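Local coordinates for protein DNA polymerase III subunit beta (Helicobacter pylori 26695, PDB 4S3I) that forms a ring-shaped sliding clamp that tethers DNA polymerases and other proteins to DNA and so confers processivity on replication, at residues A[12-23]-A[46-55]; A[199-209]-A[235-244]. One frame throughout, in Å; residues are numbered along the deposited sequence.

Contact 1: A[12-23]-A[46-55]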
loop_
_atom_site.group_PDB
_atom_site.type_symbol
_atom_site.label_atom_id
_atom_site.label_comp_id
_atom_site.label_asym_id
_atom_site.label_seq_id
_atom_site.Cartn_x
_atom_site.Cartn_y
_atom_site.Cartn_z
ATOM N N LEU A 12 -10.780 23.057 -4.200
ATOM C CA LEU A 12 -10.323 23.177 -2.818
ATOM C C LEU A 12 -9.610 21.890 -2.390
ATOM O O LEU A 12 -8.484 21.930 -1.879
ATOM C CB LEU A 12 -11.504 23.490 -1.898
ATOM C CG LEU A 12 -11.226 23.572 -0.398
ATOM C CD1 LEU A 12 -10.210 24.675 -0.094
ATOM C CD2 LEU A 12 -12.525 23.821 0.361
ATOM N N GLU A 13 -10.251 20.749 -2.628
ATOM C CA GLU A 13 -9.683 19.462 -2.221
ATOM C C GLU A 13 -8.303 19.246 -2.841
ATOM O O GLU A 13 -7.347 18.892 -2.145
ATOM C CB GLU A 13 -10.621 18.305 -2.582
ATOM C CG GLU A 13 -10.054 16.912 -2.256
ATOM C CD GLU A 13 -11.079 15.786 -2.410
ATOM O OE1 GLU A 13 -10.740 14.624 -2.105
ATOM O OE2 GLU A 13 -12.222 16.057 -2.835
ATOM N N ASN A 14 -8.197 19.478 -4.146
ATOM C CA ASN A 14 -6.910 19.394 -4.826
ATOM C C ASN A 14 -5.848 20.301 -4.204
ATOM O O ASN A 14 -4.719 19.869 -3.955
ATOM C CB ASN A 14 -7.061 19.706 -6.319
ATOM C CG ASN A 14 -7.663 18.557 -7.087
ATOM O OD1 ASN A 14 -7.434 17.393 -6.755
ATOM N ND2 ASN A 14 -8.446 18.872 -8.119
ATOM N N ALA A 15 -6.205 21.554 -3.950
ATOM C CA ALA A 15 -5.258 22.466 -3.326
ATOM C C ALA A 15 -4.809 21.936 -1.956
ATOM O O ALA A 15 -3.622 21.961 -1.627
ATOM C CB ALA A 15 -5.840 23.876 -3.205
ATOM N N LEU A 16 -5.760 21.445 -1.168
ATOM C CA LEU A 16 -5.441 20.923 0.162
ATOM C C LEU A 16 -4.547 19.685 0.096
ATOM O O LEU A 16 -3.673 19.484 0.951
ATOM C CB LEU A 16 -6.712 20.615 0.941
ATOM C CG LEU A 16 -7.539 21.836 1.315
ATOM C CD1 LEU A 16 -8.800 21.405 2.040
ATOM C CD2 LEU A 16 -6.728 22.804 2.173
ATOM N N ARG A 17 -4.758 18.859 -0.921
ATOM C CA ARG A 17 -3.933 17.660 -1.056
ATOM C C ARG A 17 -2.457 18.002 -1.242
ATOM O O ARG A 17 -1.587 17.412 -0.594
ATOM C CB ARG A 17 -4.448 16.749 -2.178
ATOM C CG ARG A 17 -5.702 15.972 -1.769
ATOM C CD ARG A 17 -6.056 14.814 -2.715
ATOM N NE ARG A 17 -7.363 14.257 -2.363
ATOM C CZ ARG A 17 -7.589 13.462 -1.316
ATOM N NH1 ARG A 17 -6.595 13.108 -0.506
ATOM N NH2 ARG A 17 -8.813 13.020 -1.075
ATOM N N TYR A 18 -2.181 18.972 -2.103
ATOM C CA TYR A 18 -0.809 19.396 -2.334
ATOM C C TYR A 18 -0.168 19.951 -1.085
ATOM O O TYR A 18 1.038 19.818 -0.889
ATOM C CB TYR A 18 -0.767 20.477 -3.400
ATOM C CG TYR A 18 -0.970 19.975 -4.804
ATOM C CD1 TYR A 18 -0.150 18.986 -5.334
ATOM C CD2 TYR A 18 -1.953 20.525 -5.616
ATOM C CE1 TYR A 18 -0.319 18.539 -6.639
ATOM C CE2 TYR A 18 -2.132 20.091 -6.916
ATOM C CZ TYR A 18 -1.314 19.099 -7.421
ATOM O OH TYR A 18 -1.498 18.676 -8.718
ATOM N N LEU A 19 -0.975 20.595 -0.249
ATOM C CA LEU A 19 -0.447 21.308 0.903
ATOM C C LEU A 19 -0.104 20.403 2.082
ATOM O O LEU A 19 0.616 20.816 2.991
ATOM C CB LEU A 19 -1.432 22.397 1.336
ATOM C CG LEU A 19 -1.424 23.614 0.410
ATOM C CD1 LEU A 19 -2.662 24.462 0.659
ATOM C CD2 LEU A 19 -0.164 24.458 0.636
ATOM N N GLN A 20 -0.610 19.171 2.066
ATOM C CA GLN A 20 -0.443 18.278 3.216
ATOM C C GLN A 20 1.031 18.045 3.542
ATOM O O GLN A 20 1.414 17.996 4.708
ATOM C CB GLN A 20 -1.167 16.954 2.978
ATOM C CG GLN A 20 -2.674 17.113 2.832
ATOM C CD GLN A 20 -3.313 17.697 4.078
ATOM O OE1 GLN A 20 -3.228 17.105 5.159
ATOM N NE2 GLN A 20 -3.935 18.873 3.945
ATOM N N ALA A 21 1.864 17.949 2.507
ATOM C CA ALA A 21 3.268 17.593 2.699
ATOM C C ALA A 21 4.062 18.680 3.397
ATOM O O ALA A 21 5.200 18.458 3.814
ATOM C CB ALA A 21 3.915 17.239 1.371
ATOM N N PHE A 22 3.470 19.865 3.519
ATOM C CA PHE A 22 4.174 21.008 4.086
ATOM C C PHE A 22 3.698 21.337 5.491
ATOM O O PHE A 22 4.026 22.391 6.025
ATOM C CB PHE A 22 4.014 22.235 3.188
ATOM C CG PHE A 22 4.529 22.023 1.796
ATOM C CD1 PHE A 22 5.798 22.471 1.437
ATOM C CD2 PHE A 22 3.762 21.358 0.850
ATOM C CE1 PHE A 22 6.285 22.264 0.145
ATOM C CE2 PHE A 22 4.249 21.145 -0.447
ATOM C CZ PHE A 22 5.509 21.598 -0.791
ATOM N N LEU A 23 2.930 20.427 6.079
ATOM C CA LEU A 23 2.426 20.608 7.436
ATOM C C LEU A 23 3.077 19.605 8.369
ATOM O O LEU A 23 3.302 18.450 7.990
ATOM C CB LEU A 23 0.917 20.380 7.468
ATOM C CG LEU A 23 0.101 21.255 6.531
ATOM C CD1 LEU A 23 -1.324 20.759 6.477
ATOM C CD2 LEU A 23 0.150 22.676 7.018
ATOM N N LEU A 46 -3.816 29.789 -0.326
ATOM C CA LEU A 46 -3.621 28.843 0.754
ATOM C C LEU A 46 -2.119 28.609 0.831
ATOM O O LEU A 46 -1.478 28.329 -0.190
ATOM C CB LEU A 46 -4.373 27.539 0.465
ATOM C CG LEU A 46 -5.863 27.629 0.112
ATOM C CD1 LEU A 46 -6.066 27.799 -1.379
ATOM C CD2 LEU A 46 -6.640 26.385 0.586
ATOM N N LYS A 47 -1.532 28.771 2.012
ATOM C CA LYS A 47 -0.098 28.527 2.117
ATOM C C LYS A 47 0.318 27.796 3.384
ATOM O O LYS A 47 -0.256 27.998 4.455
ATOM C CB LYS A 47 0.715 29.810 1.926
ATOM C CG LYS A 47 0.623 30.814 3.041
ATOM C CD LYS A 47 1.665 31.908 2.818
ATOM C CE LYS A 47 1.552 33.034 3.843
ATOM N NZ LYS A 47 0.420 33.962 3.554
ATOM N N ALA A 48 1.310 26.925 3.229
ATOM C CA ALA A 48 1.888 26.170 4.336
ATOM C C ALA A 48 3.401 26.228 4.189
ATOM O O ALA A 48 3.946 25.791 3.169
ATOM C CB ALA A 48 1.408 24.741 4.297
ATOM N N SER A 49 4.080 26.768 5.194
ATOM C CA SER A 49 5.524 26.954 5.109
ATOM C C SER A 49 6.176 26.994 6.483
ATOM O O SER A 49 5.512 27.235 7.497
ATOM C CB SER A 49 5.846 28.251 4.362
ATOM O OG SER A 49 5.570 29.396 5.151
ATOM N N ASP A 50 7.482 26.753 6.508
ATOM C CA ASP A 50 8.288 27.043 7.684
ATOM C C ASP A 50 9.566 27.716 7.213
ATOM O O ASP A 50 9.639 28.169 6.070
ATOM C CB ASP A 50 8.577 25.778 8.510
ATOM C CG ASP A 50 9.187 24.650 7.686
ATOM O OD1 ASP A 50 10.113 24.908 6.884
ATOM O OD2 ASP A 50 8.740 23.490 7.847
ATOM N N SER A 51 10.573 27.770 8.073
ATOM C CA SER A 51 11.853 28.375 7.713
ATOM C C SER A 51 12.546 27.643 6.551
ATOM O O SER A 51 13.312 28.245 5.797
ATOM C CB SER A 51 12.782 28.406 8.933
ATOM O OG SER A 51 13.040 27.086 9.396
ATOM N N ASP A 52 12.265 26.351 6.403
ATOM C CA ASP A 52 13.037 25.501 5.501
ATOM C C ASP A 52 12.401 25.287 4.122
ATOM O O ASP A 52 13.104 25.106 3.124
ATOM C CB ASP A 52 13.274 24.135 6.159
ATOM C CG ASP A 52 14.000 24.236 7.493
ATOM O OD1 ASP A 52 13.914 25.291 8.157
ATOM O OD2 ASP A 52 14.652 23.241 7.880
ATOM N N ILE A 53 11.073 25.291 4.069
ATOM C CA ILE A 53 10.367 24.917 2.849
ATOM C C ILE A 53 8.923 25.398 2.920
ATOM O O ILE A 53 8.393 25.616 4.018
ATOM C CB ILE A 53 10.400 23.382 2.656
ATOM C CG1 ILE A 53 9.935 22.986 1.260
ATOM C CG2 ILE A 53 9.546 22.679 3.713
ATOM C CD1 ILE A 53 10.215 21.537 0.936
ATOM N N GLY A 54 8.280 25.566 1.765
ATOM C CA GLY A 54 6.914 26.047 1.757
ATOM C C GLY A 54 6.257 26.082 0.399
ATOM O O GLY A 54 6.928 26.087 -0.642
ATOM N N LEU A 55 4.932 26.097 0.419
ATOM C CA LEU A 55 4.123 26.121 -0.787
ATOM C C LEU A 55 3.030 27.163 -0.613
ATOM O O LEU A 55 2.354 27.197 0.424
ATOM C CB LEU A 55 3.477 24.761 -1.027
ATOM C CG LEU A 55 2.513 24.725 -2.216
ATOM C CD1 LEU A 55 3.265 25.019 -3.520
ATOM C CD2 LEU A 55 1.790 23.382 -2.282
#
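Leu55 CB covers one face of the Phe22 ring, 3.7 Å from the ring centroid and only 8° off the normal, a CH-pi contact over the middle of that face. This is the helix-on-sheet layer of a DNA-clamp domain: residues 12-19 of helix 9-19 run at 8° to residues 46-49 of strand 43-49, and the hairpin 43-60 spreads its apolar side over the helix. The ring fills a hollow lined by Gly54, Leu55 and Ile53, with Ile53 CG1 at its edge, 3.9 Å from Phe22 CE1. Phe22 CD1 comes to 3.8 Å from Gly54 CA; glycine suits this place because its bare CA leaves room for Ser49 CB on the neighbouring strand. On the first strand, Ala48 is small enough for its CB to touch both Phe22 CB and Leu23 CD2, the latter 3.6 Å away.

Leu19 is the forked bump beside this. Its CG stands anti to the carbonyl carbon (chi1 -75°), which sends the two methyls to different strands: CD1 presses on Leu46 CB at 3.5 Å, and CD2 meets Leu55 CD2 at 3.7 Å. Leu46 in turn reaches over the helix toward the small side chain of Ala15. Leu16 also packs on Ile35 and Phe77, so helix 74-82 shares this core. At the far end of the contact, Leu46 CD2 rests against both Leu16 CD2, 3.9 Å away, and Leu12 CD1.

Contact 2: A[199-209]-A[235-244]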
loop_
_atom_site.group_PDB
_atom_site.type_symbol
_atom_site.label_atom_id
_atom_site.label_comp_id
_atom_site.label_asym_id
_atom_site.label_seq_id
_atom_site.Cartn_x
_atom_site.Cartn_y
_atom_site.Cartn_z
ATOM N N CYS A 199 23.552 25.439 -6.906
ATOM C CA CYS A 199 22.482 25.337 -5.921
ATOM C C CYS A 199 22.338 23.881 -5.512
ATOM O O CYS A 199 22.215 23.004 -6.372
ATOM C CB CYS A 199 21.158 25.827 -6.515
ATOM S SG CYS A 199 21.166 27.544 -7.103
ATOM N N ILE A 200 22.351 23.611 -4.208
ATOM C CA ILE A 200 22.105 22.251 -3.742
ATOM C C ILE A 200 20.734 22.168 -3.075
ATOM O O ILE A 200 20.533 22.738 -1.990
ATOM C CB ILE A 200 23.175 21.759 -2.739
ATOM C CG1 ILE A 200 24.580 21.870 -3.325
ATOM C CG2 ILE A 200 22.912 20.310 -2.364
ATOM C CD1 ILE A 200 25.700 21.689 -2.280
ATOM N N LEU A 201 19.807 21.461 -3.721
ATOM C CA LEU A 201 18.450 21.290 -3.208
ATOM C C LEU A 201 18.360 20.045 -2.328
ATOM O O LEU A 201 18.740 18.962 -2.767
ATOM C CB LEU A 201 17.449 21.090 -4.341
ATOM C CG LEU A 201 17.158 22.069 -5.467
ATOM C CD1 LEU A 201 15.668 22.082 -5.713
ATOM C CD2 LEU A 201 17.636 23.447 -5.164
ATOM N N PRO A 202 17.815 20.188 -1.105
ATOM C CA PRO A 202 17.605 19.019 -0.227
ATOM C C PRO A 202 16.709 17.975 -0.874
ATOM O O PRO A 202 15.840 18.336 -1.675
ATOM C CB PRO A 202 16.885 19.608 0.990
ATOM C CG PRO A 202 17.251 21.084 0.984
ATOM C CD PRO A 202 17.374 21.452 -0.477
ATOM N N LYS A 203 16.908 16.704 -0.523
ATOM C CA LYS A 203 16.125 15.601 -1.082
ATOM C C LYS A 203 14.624 15.797 -0.889
ATOM O O LYS A 203 13.834 15.554 -1.803
ATOM C CB LYS A 203 16.580 14.269 -0.470
ATOM C CG LYS A 203 15.789 13.024 -0.917
ATOM C CD LYS A 203 16.266 12.452 -2.257
ATOM C CE LYS A 203 15.648 11.068 -2.550
ATOM N NZ LYS A 203 16.558 9.915 -2.232
ATOM N N ARG A 204 14.231 16.267 0.294
ATOM C CA ARG A 204 12.812 16.469 0.574
ATOM C C ARG A 204 12.206 17.423 -0.442
ATOM O O ARG A 204 11.128 17.163 -0.990
ATOM C CB ARG A 204 12.598 17.030 1.986
ATOM C CG ARG A 204 11.120 17.261 2.303
ATOM C CD ARG A 204 10.927 18.194 3.480
ATOM N NE ARG A 204 9.512 18.468 3.731
ATOM C CZ ARG A 204 9.062 19.146 4.781
ATOM N NH1 ARG A 204 9.919 19.610 5.679
ATOM N NH2 ARG A 204 7.757 19.354 4.935
ATOM N N ALA A 205 12.917 18.522 -0.697
ATOM C CA ALA A 205 12.479 19.503 -1.677
ATOM C C ALA A 205 12.357 18.847 -3.041
ATOM O O ALA A 205 11.376 19.060 -3.771
ATOM C CB ALA A 205 13.462 20.679 -1.734
ATOM N N LEU A 206 13.368 18.054 -3.390
ATOM C CA LEU A 206 13.353 17.321 -4.663
ATOM C C LEU A 206 12.056 16.527 -4.803
ATOM O O LEU A 206 11.333 16.636 -5.803
ATOM C CB LEU A 206 14.577 16.399 -4.753
ATOM C CG LEU A 206 15.039 15.888 -6.131
ATOM C CD1 LEU A 206 16.304 15.060 -5.991
ATOM C CD2 LEU A 206 13.991 15.070 -6.855
ATOM N N LEU A 207 11.754 15.726 -3.795
ATOM C CA LEU A 207 10.571 14.878 -3.859
ATOM C C LEU A 207 9.281 15.694 -3.920
ATOM O O LEU A 207 8.367 15.359 -4.672
ATOM C CB LEU A 207 10.571 13.913 -2.682
ATOM C CG LEU A 207 11.751 12.936 -2.714
ATOM C CD1 LEU A 207 11.915 12.205 -1.380
ATOM C CD2 LEU A 207 11.573 11.938 -3.865
ATOM N N GLU A 208 9.213 16.787 -3.159
ATOM C CA GLU A 208 8.053 17.669 -3.266
ATOM C C GLU A 208 7.916 18.294 -4.659
ATOM O O GLU A 208 6.820 18.330 -5.221
ATOM C CB GLU A 208 8.076 18.756 -2.172
ATOM C CG GLU A 208 8.055 18.210 -0.749
ATOM C CD GLU A 208 6.970 17.152 -0.523
ATOM O OE1 GLU A 208 5.925 17.188 -1.208
ATOM O OE2 GLU A 208 7.165 16.281 0.359
ATOM N N ILE A 209 9.027 18.782 -5.211
ATOM C CA ILE A 209 9.010 19.336 -6.563
ATOM C C ILE A 209 8.403 18.360 -7.564
ATOM O O ILE A 209 7.634 18.750 -8.452
ATOM C CB ILE A 209 10.425 19.742 -7.023
ATOM C CG1 ILE A 209 10.832 21.036 -6.336
ATOM C CG2 ILE A 209 10.479 19.946 -8.545
ATOM C CD1 ILE A 209 12.326 21.198 -6.205
ATOM N N PHE A 235 6.571 27.595 -4.875
ATOM C CA PHE A 235 7.250 26.705 -3.954
ATOM C C PHE A 235 8.595 27.313 -3.633
ATOM O O PHE A 235 9.234 27.920 -4.511
ATOM C CB PHE A 235 7.456 25.353 -4.637
ATOM C CG PHE A 235 8.418 24.437 -3.922
ATOM C CD1 PHE A 235 7.944 23.486 -3.035
ATOM C CD2 PHE A 235 9.794 24.504 -4.164
ATOM C CE1 PHE A 235 8.821 22.618 -2.382
ATOM C CE2 PHE A 235 10.680 23.648 -3.515
ATOM C CZ PHE A 235 10.189 22.698 -2.618
ATOM N N PHE A 236 9.039 27.160 -2.389
ATOM C CA PHE A 236 10.419 27.489 -2.047
ATOM C C PHE A 236 11.065 26.423 -1.165
ATOM O O PHE A 236 10.385 25.680 -0.451
ATOM C CB PHE A 236 10.525 28.852 -1.372
ATOM C CG PHE A 236 10.272 28.818 0.114
ATOM C CD1 PHE A 236 11.322 28.634 1.013
ATOM C CD2 PHE A 236 8.984 28.981 0.613
ATOM C CE1 PHE A 236 11.086 28.592 2.395
ATOM C CE2 PHE A 236 8.742 28.961 1.982
ATOM C CZ PHE A 236 9.794 28.758 2.874
ATOM N N THR A 237 12.388 26.368 -1.222
ATOM C CA THR A 237 13.164 25.558 -0.298
ATOM C C THR A 237 14.441 26.274 0.065
ATOM O O THR A 237 15.034 26.981 -0.759
ATOM C CB THR A 237 13.509 24.158 -0.872
ATOM O OG1 THR A 237 14.316 23.441 0.077
ATOM C CG2 THR A 237 14.282 24.287 -2.182
ATOM N N LYS A 238 14.852 26.116 1.314
ATOM C CA LYS A 238 16.170 26.568 1.694
ATOM C C LYS A 238 17.135 25.650 0.958
ATOM O O LYS A 238 16.808 24.488 0.685
ATOM C CB LYS A 238 16.367 26.459 3.204
ATOM C CG LYS A 238 17.623 27.139 3.701
ATOM C CD LYS A 238 17.952 26.766 5.149
ATOM C CE LYS A 238 16.912 27.267 6.149
ATOM N NZ LYS A 238 17.369 27.092 7.570
ATOM N N LEU A 239 18.301 26.175 0.604
ATOM C CA LEU A 239 19.328 25.371 -0.047
ATOM C C LEU A 239 20.258 24.781 1.010
ATOM O O LEU A 239 20.353 25.293 2.134
ATOM C CB LEU A 239 20.158 26.225 -1.012
ATOM C CG LEU A 239 19.461 26.957 -2.159
ATOM C CD1 LEU A 239 20.464 27.714 -3.043
ATOM C CD2 LEU A 239 18.637 26.001 -2.986
ATOM N N ILE A 240 20.958 23.712 0.645
ATOM C CA ILE A 240 22.041 23.209 1.482
ATOM C C ILE A 240 23.309 24.032 1.277
ATOM O O ILE A 240 23.786 24.177 0.147
ATOM C CB ILE A 240 22.347 21.741 1.180
ATOM C CG1 ILE A 240 21.097 20.894 1.413
ATOM C CG2 ILE A 240 23.503 21.254 2.050
ATOM C CD1 ILE A 240 21.287 19.421 1.105
ATOM N N ASP A 241 23.851 24.564 2.372
ATOM C CA ASP A 241 25.075 25.360 2.326
ATOM C C ASP A 241 26.318 24.496 2.206
ATOM O O ASP A 241 26.398 23.427 2.804
ATOM C CB ASP A 241 25.210 26.213 3.588
ATOM C CG ASP A 241 24.309 27.422 3.571
ATOM O OD1 ASP A 241 24.240 28.098 2.521
ATOM O OD2 ASP A 241 23.671 27.690 4.611
ATOM N N GLY A 242 27.301 24.983 1.458
ATOM C CA GLY A 242 28.573 24.294 1.356
ATOM C C GLY A 242 28.984 24.027 -0.076
ATOM O O GLY A 242 28.405 24.574 -1.020
ATOM N N ASN A 243 29.987 23.174 -0.235
ATOM C CA ASN A 243 30.521 22.863 -1.547
ATOM C C ASN A 243 30.325 21.398 -1.916
ATOM O O ASN A 243 30.794 20.492 -1.221
ATOM C CB ASN A 243 31.996 23.243 -1.604
ATOM C CG ASN A 243 32.246 24.634 -1.079
ATOM O OD1 ASN A 243 32.887 24.814 -0.042
ATOM N ND2 ASN A 243 31.717 25.633 -1.781
ATOM N N TYR A 244 29.595 21.182 -3.000
ATOM C CA TYR A 244 29.410 19.856 -3.546
ATOM C C TYR A 244 30.743 19.443 -4.172
ATOM O O TYR A 244 31.401 20.255 -4.826
ATOM C CB TYR A 244 28.309 19.904 -4.598
ATOM C CG TYR A 244 27.629 18.588 -4.824
ATOM C CD1 TYR A 244 28.068 17.725 -5.812
ATOM C CD2 TYR A 244 26.545 18.207 -4.046
ATOM C CE1 TYR A 244 27.450 16.519 -6.025
ATOM C CE2 TYR A 244 25.917 17.002 -4.246
ATOM C CZ TYR A 244 26.378 16.161 -5.239
ATOM O OH TYR A 244 25.762 14.963 -5.451
HETATM O O HOH W 1 23.864 25.210 -2.350
#
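The carbonyl oxygen of Ile200 accepts the one direct hydrogen bond between the segments, from Ile240 N at 2.8 Å; the N-H points at it at 166° and approaches nearly along the C=O axis. A water completes the link on the same residue pair, accepting from Ile200 N and donating to Ile240 O, so both backbone polar groups of Ile200 are tied to Ile240. Around this bridge the two isoleucines cross at about a right angle, Ile200 CG2 against Ile240 CB. Ile200 CD1 goes on to the edge of the Tyr244 ring and lies 3.9 Å from Tyr244 CB, a branched chain long enough to serve both neighbours.

Pro202 is the N-cap of helix 203-212, and its rigid ring slides past Thr237. Lys238 O accepts a hydrogen bond from Thr237 OG1, and Pro202 CD packs beside that oxygen at 3.3 Å. In this central clamp domain the chain thus turns from edge strand 196-202 into a helix that lies against a strand of another sheet, residues 203-209 running nearly antiparallel to residues 235-238 at 166°.

Ala205 suits the close approach, its CB 3.4 Å from Thr237 OG1 and also at the edge of the Phe235 ring. With CG anti to its backbone N (chi1 167°), Phe235 projects toward the helix, where Ile209 CG1 lies over one face, 4.2 Å from the centroid. Glu208 contributes its CB near Phe235 CE1, while its carboxylate turns away to a salt bridge with Lys211. Leu201 CD2 and Leu239 CD2 meet at 3.5 Å.

How the contacts relate
Contact 1 belongs to the N-terminal clamp domain and contact 2 to the central one, yet their centres are only about 17 Å apart and one antiparallel sheet runs through both. Strand 53-60 of contact 1 and strand 233-238 of contact 2 are neighbours in it, joined by backbone hydrogen bonding between Gly54 and Phe236; at the turn before strand 53-60, Asp52 O probably accepts from Lys238 N at 2.7 Å. The helical segments are also joined: Ala21 O of segment 12-23 probably accepts from Arg204 NH2 of helix 203-212 at 2.9 Å. Ile53 and Phe235 touch as well. The two domains thus share a single sheet across their junction.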